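Long-range contacts in hydrazine synthase subunit alpha (Candidatus Kuenenia stuttgartiensis, PDB 5C2V), which catalyses the condensation of hydroxylamine with ammonia to hydrazine, the second half-reaction of the heme c-containing hydrazine synthase complex: residues Gly335-Pro340 with Met348-Ala353; Phe500-Ile505 with Trp767-Gly772; Thr430-Asp435 with Gly553-Gly558. All coordinates share one frame; numbering follows the deposited sequence.

All three contacts are buried, but they differ in chemistry and place. Interaction 1 pairs neighbouring antiparallel strands in a sheet that is probably a propeller blade, by backbone hydrogen bonds and a tyrosine pair. It lies across the chain's centre from the other two, with its own centre about 41 Å from each of theirs. Interactions 2 and 3 bring together segments far apart in sequence, and their segments alternate along the chain; their nearest atoms are about 11 Å apart. Interaction 2 rests on a glutamine amide and two waters beside a calcium loop, with little apolar packing, whereas interaction 3 is a parallel strand pair carrying a covalent heme attachment.

Interaction 1. Residues Gly335-Pro340 with Met348-Ala353; sequences GLYRSP and MLVSYA
Leu-336 with Ala-353 and Arg-338 with Ser-351 are the hydrogen-bonded pairs of an antiparallel beta hairpin, its two strand axes 4.8 Å apart at closest approach and their directions at 149°. The hairpin forms the first two strands of a four-stranded antiparallel sheet, consistent with one blade of the six-bladed propeller. Past the Arg-338/Ser-351 pair the first strand has one residue more than the second, consistent with a beta bulge at Ser-339 and Pro-340 opposite Val-350; the Leu-349 to Tyr-341 bond resumes the ladder. Tyr-337 and Tyr-352 share one face. Their rings are inclined at 43°, with centroids 4.7 Å apart, and CD1 of Tyr-352 sits over one face of the Tyr-337 ring near its rim. CG of Tyr-352 is trans to the backbone N (chi1 171°), which carries this ring across to its neighbour. Tyr-337 OH is held by Asp-333. On the face shared by Arg-338 and Ser-351, the arginine CG lies 3.5 Å from the serine OG; that hydroxyl bonds to Asp-382 O, while the guanidinium forms a salt bridge with Asp-44. Near the turn, Pro-340 CB rests 4.0 Å from Met-348 SD.

Interaction 2. Residues Phe500-Ile505 with Trp767-Gly772; sequences FQQRGI and WDNIPG. With CA (calcium ion), chain Z.
Gln-502 reaches across to the loop 767-772, and its side chain does most of the touching. From CG, which stands trans to the carbonyl carbon (chi1 -57°), the chain runs out extended and lays its terminal amide over the backbone of Asp-768 to Pro-771. NE2 of Gln-502 donates to Asp-768 O at 2.9 Å. The donor comes from well above that carbonyl's plane, so the bond does not follow a lone pair. The Gln-502 side chain runs obliquely across Pro-771, its OE1 3.5 Å from the Pro-771 CA. Water 1 lies 3.0 Å from Gln-502 OE1 and accepts a hydrogen bond from Gly-772 N, placing it between the amide and the end of the loop. Asn-769 approaches the other segment by its OD1, which takes a weak bond from Arg-503 N; its ND2 is held by Val-644 O. The Arg-503 side chain turns back on its own segment instead: NE bonds to Gln-501 O, and CD2 of Phe-500 lies over one face of the guanidinium, whose NH1 bonds to Tyr-528.

The loop wraps a calcium ion. Asp-768 OD1 binds it at 2.3 Å and also accepts from Ile-770 N, closing an Asx turn, while Asp-768 OD2 forms a salt bridge with Arg-647. Ile-770 O, Gly-772 O, Asp-774 and waters 2 and 3 are the other ligands. Because Gln-502 NE2 also donates weakly to water 2, the glutamine is a second-shell residue of this site, a calcium-binding loop whose protein ligands come from alternate residues.

Interaction 3. Residues Thr430-Asp435 with Gly553-Gly558; sequences TWICFD and GRICSG. With HEC (heme c), chain B.
The attachment motif of the middle-domain c-type heme starts at Cys-556, which lies beside Cys-433 of a parallel neighbouring strand. Trp-431, Ile-432, Arg-554 and Cys-556 all belong to the heme pocket. A ladder of backbone hydrogen bonds joins the strands: Arg-554 N to Thr-430 O, Ile-432 N to Arg-554 O, Cys-556 N to Ile-432 O and Phe-434 N to Cys-556 O. The pairing carries on past Cys-556, with Asp-435 N bonded to Ser-557 O at 2.9 Å.

Alternate side chains point to the heme. With its SG placed between the backbone N and carbonyl carbon (chi1 52°), Cys-556 forms the thioether bond to heme CAB at 1.8 Å, and that sulfur lies 3.5 Å from Cys-433 CB. SG of Cys-433 points along the strand pair toward Gly-558, 3.6 Å from its O. Trp-431 meets heme CBB, the methyl carbon next to the thioether, with CE3 at 3.6 Å, while its NE1 is bonded to Gln-521. Arg-554 passes alongside the porphyrin rim, one face of its guanidinium over the methyl CMB, NE lying 3.3 Å from that carbon; its NH1 bonds to Pro-269 O and Tyr-268 adds a cation-pi contact.

On the other face, Ile-432 and Ile-555 lie side by side, their CG2 methyls 3.6 Å apart. Phe-434 brings CZ to 3.9 Å from Ile-555 CB. Phe-434 also packs on Leu-215, and Ile-555 on Gln-224, of the hydrazine synthase beta subunit. Cys-556 is the first cysteine of a CXXCH heme-binding motif, and Cys-559 provides the second covalent attachment; here its histidine, His-560, binds zinc and Tyr-564 is the axial iron ligand of a pentacoordinated heme c.

Interaction 1. Residues Gly335-Pro340 with Met348-Ala353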
loop_
_atom_site.group_PDB
_atom_site.type_symbol
_atom_site.label_atom_id
_atom_site.label_comp_id
_atom_site.label_asym_id
_atom_site.label_seq_id
_atom_site.Cartn_x
_atom_site.Cartn_y
_atom_site.Cartn_z
ATOM N N GLY D 335 18.640 -13.999 -12.426
ATOM C CA GLY D 335 18.643 -15.380 -11.972
ATOM C C GLY D 335 17.901 -15.580 -10.663
ATOM O O GLY D 335 17.529 -14.614 -9.998
ATOM N N LEU D 336 17.685 -16.840 -10.294
ATOM C CA LEU D 336 16.992 -17.168 -9.051
ATOM C C LEU D 336 17.938 -17.762 -8.008
ATOM O O LEU D 336 18.726 -18.664 -8.304
ATOM C CB LEU D 336 15.839 -18.139 -9.320
ATOM C CG LEU D 336 14.654 -17.590 -10.118
ATOM C CD1 LEU D 336 13.562 -18.642 -10.251
ATOM C CD2 LEU D 336 14.109 -16.326 -9.471
ATOM N N TYR D 337 17.844 -17.247 -6.785
ATOM C CA TYR D 337 18.702 -17.682 -5.687
ATOM C C TYR D 337 17.913 -18.410 -4.605
ATOM O O TYR D 337 16.738 -18.122 -4.374
ATOM C CB TYR D 337 19.428 -16.485 -5.069
ATOM C CG TYR D 337 20.479 -15.857 -5.956
ATOM C CD1 TYR D 337 20.123 -15.003 -6.992
ATOM C CD2 TYR D 337 21.828 -16.108 -5.747
ATOM C CE1 TYR D 337 21.083 -14.425 -7.801
ATOM C CE2 TYR D 337 22.795 -15.534 -6.551
ATOM C CZ TYR D 337 22.416 -14.692 -7.575
ATOM O OH TYR D 337 23.375 -14.119 -8.379
ATOM N N ARG D 338 18.570 -19.357 -3.943
ATOM C CA ARG D 338 17.979 -20.072 -2.821
ATOM C C ARG D 338 19.066 -20.660 -1.922
ATOM O O ARG D 338 20.208 -20.850 -2.351
ATOM C CB ARG D 338 17.044 -21.180 -3.319
ATOM C CG ARG D 338 17.767 -22.337 -3.986
ATOM C CD ARG D 338 16.822 -23.258 -4.740
ATOM N NE ARG D 338 15.858 -23.918 -3.867
ATOM C CZ ARG D 338 15.018 -24.867 -4.271
ATOM N NH1 ARG D 338 15.029 -25.270 -5.534
ATOM N NH2 ARG D 338 14.170 -25.417 -3.411
ATOM N N SER D 339 18.693 -20.934 -0.674
ATOM C CA SER D 339 19.557 -21.603 0.299
ATOM C C SER D 339 20.956 -20.997 0.445
ATOM O O SER D 339 21.948 -21.647 0.117
ATOM C CB SER D 339 19.686 -23.082 -0.066
ATOM O OG SER D 339 18.410 -23.677 -0.241
ATOM N N PRO D 340 21.041 -19.750 0.938
ATOM C CA PRO D 340 22.359 -19.148 1.172
ATOM C C PRO D 340 23.023 -19.705 2.430
ATOM O O PRO D 340 22.328 -19.974 3.409
ATOM C CB PRO D 340 22.036 -17.663 1.330
ATOM C CG PRO D 340 20.663 -17.655 1.915
ATOM C CD PRO D 340 19.945 -18.845 1.328
ATOM N N MET D 348 30.414 -17.302 1.351
ATOM C CA MET D 348 29.054 -17.824 1.364
ATOM C C MET D 348 28.818 -18.794 0.212
ATOM O O MET D 348 29.312 -18.589 -0.898
ATOM C CB MET D 348 28.045 -16.671 1.312
ATOM C CG MET D 348 26.595 -17.096 1.484
ATOM S SD MET D 348 25.490 -15.712 1.829
ATOM C CE MET D 348 25.789 -14.672 0.403
ATOM N N LEU D 349 28.056 -19.849 0.481
ATOM C CA LEU D 349 27.650 -20.790 -0.554
ATOM C C LEU D 349 26.183 -20.574 -0.893
ATOM O O LEU D 349 25.328 -20.568 -0.006
ATOM C CB LEU D 349 27.884 -22.235 -0.106
ATOM C CG LEU D 349 29.313 -22.773 -0.196
ATOM C CD1 LEU D 349 29.406 -24.145 0.451
ATOM C CD2 LEU D 349 29.769 -22.833 -1.645
ATOM N N VAL D 350 25.891 -20.388 -2.175
ATOM C CA VAL D 350 24.521 -20.135 -2.600
ATOM C C VAL D 350 24.063 -21.136 -3.652
ATOM O O VAL D 350 24.870 -21.647 -4.431
ATOM C CB VAL D 350 24.359 -18.707 -3.164
ATOM C CG1 VAL D 350 24.603 -17.674 -2.075
ATOM C CG2 VAL D 350 25.304 -18.484 -4.337
ATOM N N SER D 351 22.767 -21.430 -3.662
ATOM C CA SER D 351 22.196 -22.211 -4.747
ATOM C C SER D 351 21.613 -21.249 -5.771
ATOM O O SER D 351 20.800 -20.391 -5.441
ATOM C CB SER D 351 21.134 -23.182 -4.238
ATOM O OG SER D 351 20.554 -23.899 -5.314
ATOM N N TYR D 352 22.043 -21.394 -7.016
ATOM C CA TYR D 352 21.763 -20.397 -8.033
ATOM C C TYR D 352 21.362 -21.033 -9.353
ATOM O O TYR D 352 22.015 -21.962 -9.834
ATOM C CB TYR D 352 22.991 -19.503 -8.220
ATOM C CG TYR D 352 22.936 -18.556 -9.397
ATOM C CD1 TYR D 352 22.093 -17.454 -9.389
ATOM C CD2 TYR D 352 23.751 -18.750 -10.504
ATOM C CE1 TYR D 352 22.051 -16.580 -10.458
ATOM C CE2 TYR D 352 23.718 -17.881 -11.577
ATOM C CZ TYR D 352 22.866 -16.798 -11.548
ATOM O OH TYR D 352 22.828 -15.930 -12.614
ATOM N N ALA D 353 20.264 -20.547 -9.921
ATOM C CA ALA D 353 19.914 -20.898 -11.286
ATOM C C ALA D 353 19.864 -19.630 -12.122
ATOM O O ALA D 353 18.941 -18.825 -11.988
ATOM C CB ALA D 353 18.584 -21.623 -11.329
#

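Interaction 2. Residues Phe500-Ile505 with Trp767-Gly772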
loop_
_atom_site.group_PDB
_atom_site.type_symbol
_atom_site.label_atom_id
_atom_site.label_comp_id
_atom_site.label_asym_id
_atom_site.label_seq_id
_atom_site.Cartn_x
_atom_site.Cartn_y
_atom_site.Cartn_z
ATOM N N PHE D 500 -11.445 -13.727 8.510
ATOM C CA PHE D 500 -11.261 -14.226 9.866
ATOM C C PHE D 500 -11.791 -15.648 9.999
ATOM O O PHE D 500 -12.968 -15.905 9.741
ATOM C CB PHE D 500 -11.964 -13.315 10.877
ATOM C CG PHE D 500 -11.368 -11.939 10.976
ATOM C CD1 PHE D 500 -11.707 -10.953 10.065
ATOM C CD2 PHE D 500 -10.477 -11.628 11.991
ATOM C CE1 PHE D 500 -11.162 -9.686 10.156
ATOM C CE2 PHE D 500 -9.928 -10.363 12.088
ATOM C CZ PHE D 500 -10.271 -9.391 11.169
ATOM N N GLN D 501 -10.922 -16.569 10.400
ATOM C CA GLN D 501 -11.339 -17.945 10.634
ATOM C C GLN D 501 -11.981 -18.087 12.012
ATOM O O GLN D 501 -12.091 -17.114 12.760
ATOM C CB GLN D 501 -10.156 -18.902 10.492
ATOM C CG GLN D 501 -9.722 -19.128 9.053
ATOM C CD GLN D 501 -8.547 -20.077 8.938
ATOM O OE1 GLN D 501 -7.758 -20.221 9.873
ATOM N NE2 GLN D 501 -8.429 -20.736 7.791
ATOM N N GLN D 502 -12.403 -19.304 12.337
ATOM C CA GLN D 502 -13.142 -19.565 13.568
ATOM C C GLN D 502 -12.323 -19.263 14.818
ATOM O O GLN D 502 -11.136 -19.585 14.897
ATOM C CB GLN D 502 -13.616 -21.018 13.595
ATOM C CG GLN D 502 -14.463 -21.399 12.396
ATOM C CD GLN D 502 -14.672 -22.893 12.278
ATOM O OE1 GLN D 502 -13.717 -23.653 12.117
ATOM N NE2 GLN D 502 -15.926 -23.324 12.357
ATOM N N ARG D 503 -12.972 -18.629 15.788
ATOM C CA ARG D 503 -12.331 -18.244 17.037
ATOM C C ARG D 503 -13.374 -18.072 18.135
ATOM O O ARG D 503 -14.574 -18.040 17.863
ATOM C CB ARG D 503 -11.516 -16.964 16.858
ATOM C CG ARG D 503 -12.265 -15.820 16.206
ATOM C CD ARG D 503 -11.284 -14.813 15.639
ATOM N NE ARG D 503 -10.498 -15.388 14.552
ATOM C CZ ARG D 503 -9.411 -14.825 14.035
ATOM N NH1 ARG D 503 -8.970 -13.669 14.514
ATOM N NH2 ARG D 503 -8.760 -15.420 13.045
ATOM N N GLY D 504 -12.913 -17.973 19.377
ATOM C CA GLY D 504 -13.813 -17.850 20.508
ATOM C C GLY D 504 -13.217 -16.994 21.605
ATOM O O GLY D 504 -12.073 -16.551 21.506
ATOM N N ILE D 505 -13.998 -16.751 22.650
ATOM C CA ILE D 505 -13.586 -15.835 23.705
ATOM C C ILE D 505 -12.896 -16.554 24.859
ATOM O O ILE D 505 -13.522 -17.333 25.580
ATOM C CB ILE D 505 -14.792 -15.049 24.258
ATOM C CG1 ILE D 505 -15.547 -14.360 23.121
ATOM C CG2 ILE D 505 -14.339 -14.036 25.298
ATOM C CD1 ILE D 505 -16.783 -13.610 23.573
ATOM N N TRP D 767 -19.676 -16.947 10.602
ATOM C CA TRP D 767 -20.969 -17.599 10.434
ATOM C C TRP D 767 -20.949 -18.900 11.216
ATOM O O TRP D 767 -21.722 -19.101 12.154
ATOM C CB TRP D 767 -21.257 -17.850 8.951
ATOM C CG TRP D 767 -22.208 -18.985 8.665
ATOM C CD1 TRP D 767 -21.877 -20.293 8.439
ATOM C CD2 TRP D 767 -23.632 -18.903 8.514
ATOM N NE1 TRP D 767 -23.008 -21.032 8.191
ATOM C CE2 TRP D 767 -24.098 -20.204 8.227
ATOM C CE3 TRP D 767 -24.558 -17.860 8.607
ATOM C CZ2 TRP D 767 -25.449 -20.486 8.031
ATOM C CZ3 TRP D 767 -25.900 -18.145 8.414
ATOM C CH2 TRP D 767 -26.332 -19.446 8.130
ATOM N N ASP D 768 -20.039 -19.783 10.819
ATOM C CA ASP D 768 -19.855 -21.040 11.510
ATOM C C ASP D 768 -18.633 -20.899 12.406
ATOM O O ASP D 768 -17.499 -20.922 11.933
ATOM C CB ASP D 768 -19.674 -22.167 10.490
ATOM C CG ASP D 768 -19.978 -23.528 11.057
ATOM O OD1 ASP D 768 -19.581 -23.793 12.206
ATOM O OD2 ASP D 768 -20.619 -24.334 10.351
ATOM N N ASN D 769 -18.876 -20.743 13.704
ATOM C CA ASN D 769 -17.797 -20.598 14.672
ATOM C C ASN D 769 -17.509 -21.891 15.423
ATOM O O ASN D 769 -16.650 -21.927 16.303
ATOM C CB ASN D 769 -18.106 -19.470 15.656
ATOM C CG ASN D 769 -17.228 -18.251 15.434
ATOM O OD1 ASN D 769 -16.138 -18.352 14.867
ATOM N ND2 ASN D 769 -17.694 -17.092 15.884
ATOM N N ILE D 770 -18.242 -22.945 15.084
ATOM C CA ILE D 770 -18.025 -24.253 15.688
ATOM C C ILE D 770 -17.209 -25.133 14.747
ATOM O O ILE D 770 -17.721 -25.587 13.725
ATOM C CB ILE D 770 -19.358 -24.950 16.022
ATOM C CG1 ILE D 770 -20.219 -24.055 16.914
ATOM C CG2 ILE D 770 -19.105 -26.295 16.688
ATOM C CD1 ILE D 770 -21.589 -24.624 17.213
ATOM N N PRO D 771 -15.936 -25.379 15.094
ATOM C CA PRO D 771 -15.004 -26.146 14.257
ATOM C C PRO D 771 -15.534 -27.527 13.877
ATOM O O PRO D 771 -16.061 -28.243 14.728
ATOM C CB PRO D 771 -13.761 -26.269 15.143
ATOM C CG PRO D 771 -13.830 -25.087 16.044
ATOM C CD PRO D 771 -15.291 -24.887 16.323
ATOM N N GLY D 772 -15.394 -27.886 12.605
ATOM C CA GLY D 772 -15.872 -29.164 12.114
ATOM C C GLY D 772 -17.349 -29.133 11.772
ATOM O O GLY D 772 -18.040 -28.161 12.075
HETATM CA CA CA Z . -18.820 -25.996 12.057
HETATM O O HOH W 1 -12.903 -26.484 11.652
HETATM O O HOH W 2 -16.927 -25.350 10.753
HETATM O O HOH W 3 -20.102 -26.479 10.080
#

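Interaction 3. Residues Thr430-Asp435 with Gly553-Gly558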
loop_
_atom_site.group_PDB
_atom_site.type_symbol
_atom_site.label_atom_id
_atom_site.label_comp_id
_atom_site.label_asym_id
_atom_site.label_seq_id
_atom_site.Cartn_x
_atom_site.Cartn_y
_atom_site.Cartn_z
ATOM N N THR D 430 0.449 -16.385 32.487
ATOM C CA THR D 430 0.013 -15.003 32.687
ATOM C C THR D 430 0.557 -14.008 31.660
ATOM O O THR D 430 1.545 -14.271 30.970
ATOM C CB THR D 430 0.412 -14.492 34.090
ATOM O OG1 THR D 430 1.826 -14.639 34.270
ATOM C CG2 THR D 430 -0.317 -15.266 35.178
ATOM N N TRP D 431 -0.095 -12.854 31.558
ATOM C CA TRP D 431 0.488 -11.759 30.790
ATOM C C TRP D 431 0.060 -10.402 31.335
ATOM O O TRP D 431 -1.017 -10.261 31.922
ATOM C CB TRP D 431 0.140 -11.879 29.300
ATOM C CG TRP D 431 -1.300 -11.660 28.951
ATOM C CD1 TRP D 431 -2.257 -12.617 28.781
ATOM C CD2 TRP D 431 -1.942 -10.402 28.699
ATOM N NE1 TRP D 431 -3.456 -12.034 28.450
ATOM C CE2 TRP D 431 -3.290 -10.675 28.396
ATOM C CE3 TRP D 431 -1.507 -9.073 28.708
ATOM C CZ2 TRP D 431 -4.207 -9.668 28.103
ATOM C CZ3 TRP D 431 -2.420 -8.074 28.418
ATOM C CH2 TRP D 431 -3.754 -8.377 28.119
ATOM N N ILE D 432 0.927 -9.412 31.146
ATOM C CA ILE D 432 0.715 -8.078 31.682
ATOM C C ILE D 432 1.207 -6.981 30.731
ATOM O O ILE D 432 2.311 -7.053 30.174
ATOM C CB ILE D 432 1.409 -7.922 33.057
ATOM C CG1 ILE D 432 1.359 -6.471 33.540
ATOM C CG2 ILE D 432 2.844 -8.419 32.996
ATOM C CD1 ILE D 432 1.973 -6.262 34.906
ATOM N N CYS D 433 0.363 -5.970 30.552
ATOM C CA CYS D 433 0.713 -4.774 29.803
ATOM C C CYS D 433 0.717 -3.577 30.745
ATOM O O CYS D 433 -0.246 -3.356 31.483
ATOM C CB CYS D 433 -0.265 -4.546 28.649
ATOM S SG CYS D 433 0.143 -3.133 27.596
ATOM N N PHE D 434 1.801 -2.812 30.718
ATOM C CA PHE D 434 1.971 -1.691 31.636
ATOM C C PHE D 434 1.085 -0.507 31.258
ATOM O O PHE D 434 0.510 0.145 32.127
ATOM C CB PHE D 434 3.439 -1.270 31.681
ATOM C CG PHE D 434 4.370 -2.379 32.081
ATOM C CD1 PHE D 434 4.059 -3.210 33.147
ATOM C CD2 PHE D 434 5.546 -2.602 31.385
ATOM C CE1 PHE D 434 4.909 -4.236 33.516
ATOM C CE2 PHE D 434 6.399 -3.628 31.749
ATOM C CZ PHE D 434 6.080 -4.444 32.816
ATOM N N ASP D 435 0.989 -0.217 29.964
ATOM C CA ASP D 435 0.060 0.803 29.488
ATOM C C ASP D 435 -0.665 0.330 28.231
ATOM O O ASP D 435 -0.041 0.109 27.199
ATOM C CB ASP D 435 0.800 2.114 29.219
ATOM C CG ASP D 435 -0.141 3.282 29.008
ATOM O OD1 ASP D 435 -1.344 3.140 29.309
ATOM O OD2 ASP D 435 0.325 4.345 28.548
ATOM N N GLY D 553 4.922 -16.236 32.048
ATOM C CA GLY D 553 4.173 -15.001 31.978
ATOM C C GLY D 553 4.943 -13.996 31.157
ATOM O O GLY D 553 6.171 -14.044 31.103
ATOM N N ARG D 554 4.231 -13.068 30.527
ATOM C CA ARG D 554 4.902 -12.168 29.591
ATOM C C ARG D 554 4.507 -10.709 29.764
ATOM O O ARG D 554 3.334 -10.383 29.923
ATOM C CB ARG D 554 4.641 -12.599 28.145
ATOM C CG ARG D 554 5.340 -11.706 27.131
ATOM C CD ARG D 554 5.737 -12.433 25.862
ATOM N NE ARG D 554 6.676 -11.625 25.088
ATOM C CZ ARG D 554 7.063 -11.896 23.846
ATOM N NH1 ARG D 554 6.588 -12.958 23.214
ATOM N NH2 ARG D 554 7.925 -11.095 23.235
ATOM N N ILE D 555 5.504 -9.835 29.705
ATOM C CA ILE D 555 5.300 -8.413 29.922
ATOM C C ILE D 555 5.428 -7.630 28.621
ATOM O O ILE D 555 6.148 -8.034 27.704
ATOM C CB ILE D 555 6.311 -7.856 30.944
ATOM C CG1 ILE D 555 7.716 -7.818 30.340
ATOM C CG2 ILE D 555 6.311 -8.697 32.209
ATOM C CD1 ILE D 555 8.715 -7.072 31.177
ATOM N N CYS D 556 4.701 -6.523 28.532
ATOM C CA CYS D 556 4.895 -5.584 27.432
ATOM C C CYS D 556 4.643 -4.162 27.919
ATOM O O CYS D 556 3.740 -3.927 28.721
ATOM C CB CYS D 556 3.982 -5.924 26.253
ATOM S SG CYS D 556 2.241 -6.100 26.682
ATOM N N SER D 557 5.451 -3.221 27.439
ATOM C CA SER D 557 5.337 -1.826 27.854
ATOM C C SER D 557 3.985 -1.237 27.487
ATOM O O SER D 557 3.362 -0.533 28.282
ATOM C CB SER D 557 6.440 -0.976 27.218
ATOM O OG SER D 557 7.724 -1.360 27.674
ATOM N N GLY D 558 3.532 -1.545 26.278
ATOM C CA GLY D 558 2.390 -0.867 25.704
ATOM C C GLY D 558 1.693 -1.683 24.641
ATOM O O GLY D 558 1.972 -2.870 24.471
HETATM FE FE HEC B . 1.142 -6.636 20.450
HETATM C CHA HEC B . 1.686 -7.030 17.063
HETATM C CHB HEC B . 3.386 -9.149 21.085
HETATM C CHC HEC B . 0.322 -6.537 23.803
HETATM C CHD HEC B . -1.266 -4.278 19.817
HETATM N NA HEC B . 2.316 -7.854 19.292
HETATM C C1A HEC B . 2.383 -7.858 17.913
HETATM C C2A HEC B . 3.318 -8.884 17.509
HETATM C C3A HEC B . 3.787 -9.473 18.613
HETATM C C4A HEC B . 3.168 -8.837 19.760
HETATM C CMA HEC B . 4.812 -10.627 18.666
HETATM C CAA HEC B . 3.690 -9.230 16.050
HETATM C CBA HEC B . 5.009 -8.562 15.675
HETATM C CGA HEC B . 4.855 -7.064 15.614
HETATM O O1A HEC B . 5.694 -6.348 16.219
HETATM O O2A HEC B . 3.892 -6.580 14.966
HETATM N NB HEC B . 1.648 -7.754 22.132
HETATM C C1B HEC B . 2.787 -8.540 22.167
HETATM C C2B HEC B . 3.242 -8.601 23.541
HETATM C C3B HEC B . 2.401 -7.891 24.294
HETATM C C4B HEC B . 1.379 -7.338 23.425
HETATM C CMB HEC B . 4.481 -9.369 24.050
HETATM C CAB HEC B . 2.523 -7.693 25.823
HETATM C CBB HEC B . 1.338 -8.380 26.537
HETATM N NC HEC B . -0.185 -5.559 21.610
HETATM C C1C HEC B . -0.431 -5.753 22.956
HETATM C C2C HEC B . -1.545 -4.907 23.335
HETATM C C3C HEC B . -2.047 -4.373 22.219
HETATM C C4C HEC B . -1.161 -4.714 21.121
HETATM C CMC HEC B . -2.241 -4.913 24.714
HETATM C CAC HEC B . -3.280 -3.445 22.146
HETATM C CBC HEC B . -4.406 -4.149 21.356
HETATM N ND HEC B . 0.329 -5.794 18.711
HETATM C C1D HEC B . -0.650 -4.806 18.709
HETATM C C2D HEC B . -0.927 -4.414 17.347
HETATM C C3D HEC B . 0.003 -5.274 16.485
HETATM C C4D HEC B . 0.736 -6.099 17.416
HETATM C CMD HEC B . -1.940 -3.348 16.875
HETATM C CAD HEC B . 0.132 -5.281 14.948
HETATM C CBD HEC B . -1.172 -5.796 14.351
HETATM C CGD HEC B . -1.081 -5.778 12.850
HETATM O O1D HEC B . -2.133 -5.983 12.196
HETATM O O2D HEC B . 0.035 -5.553 12.312
#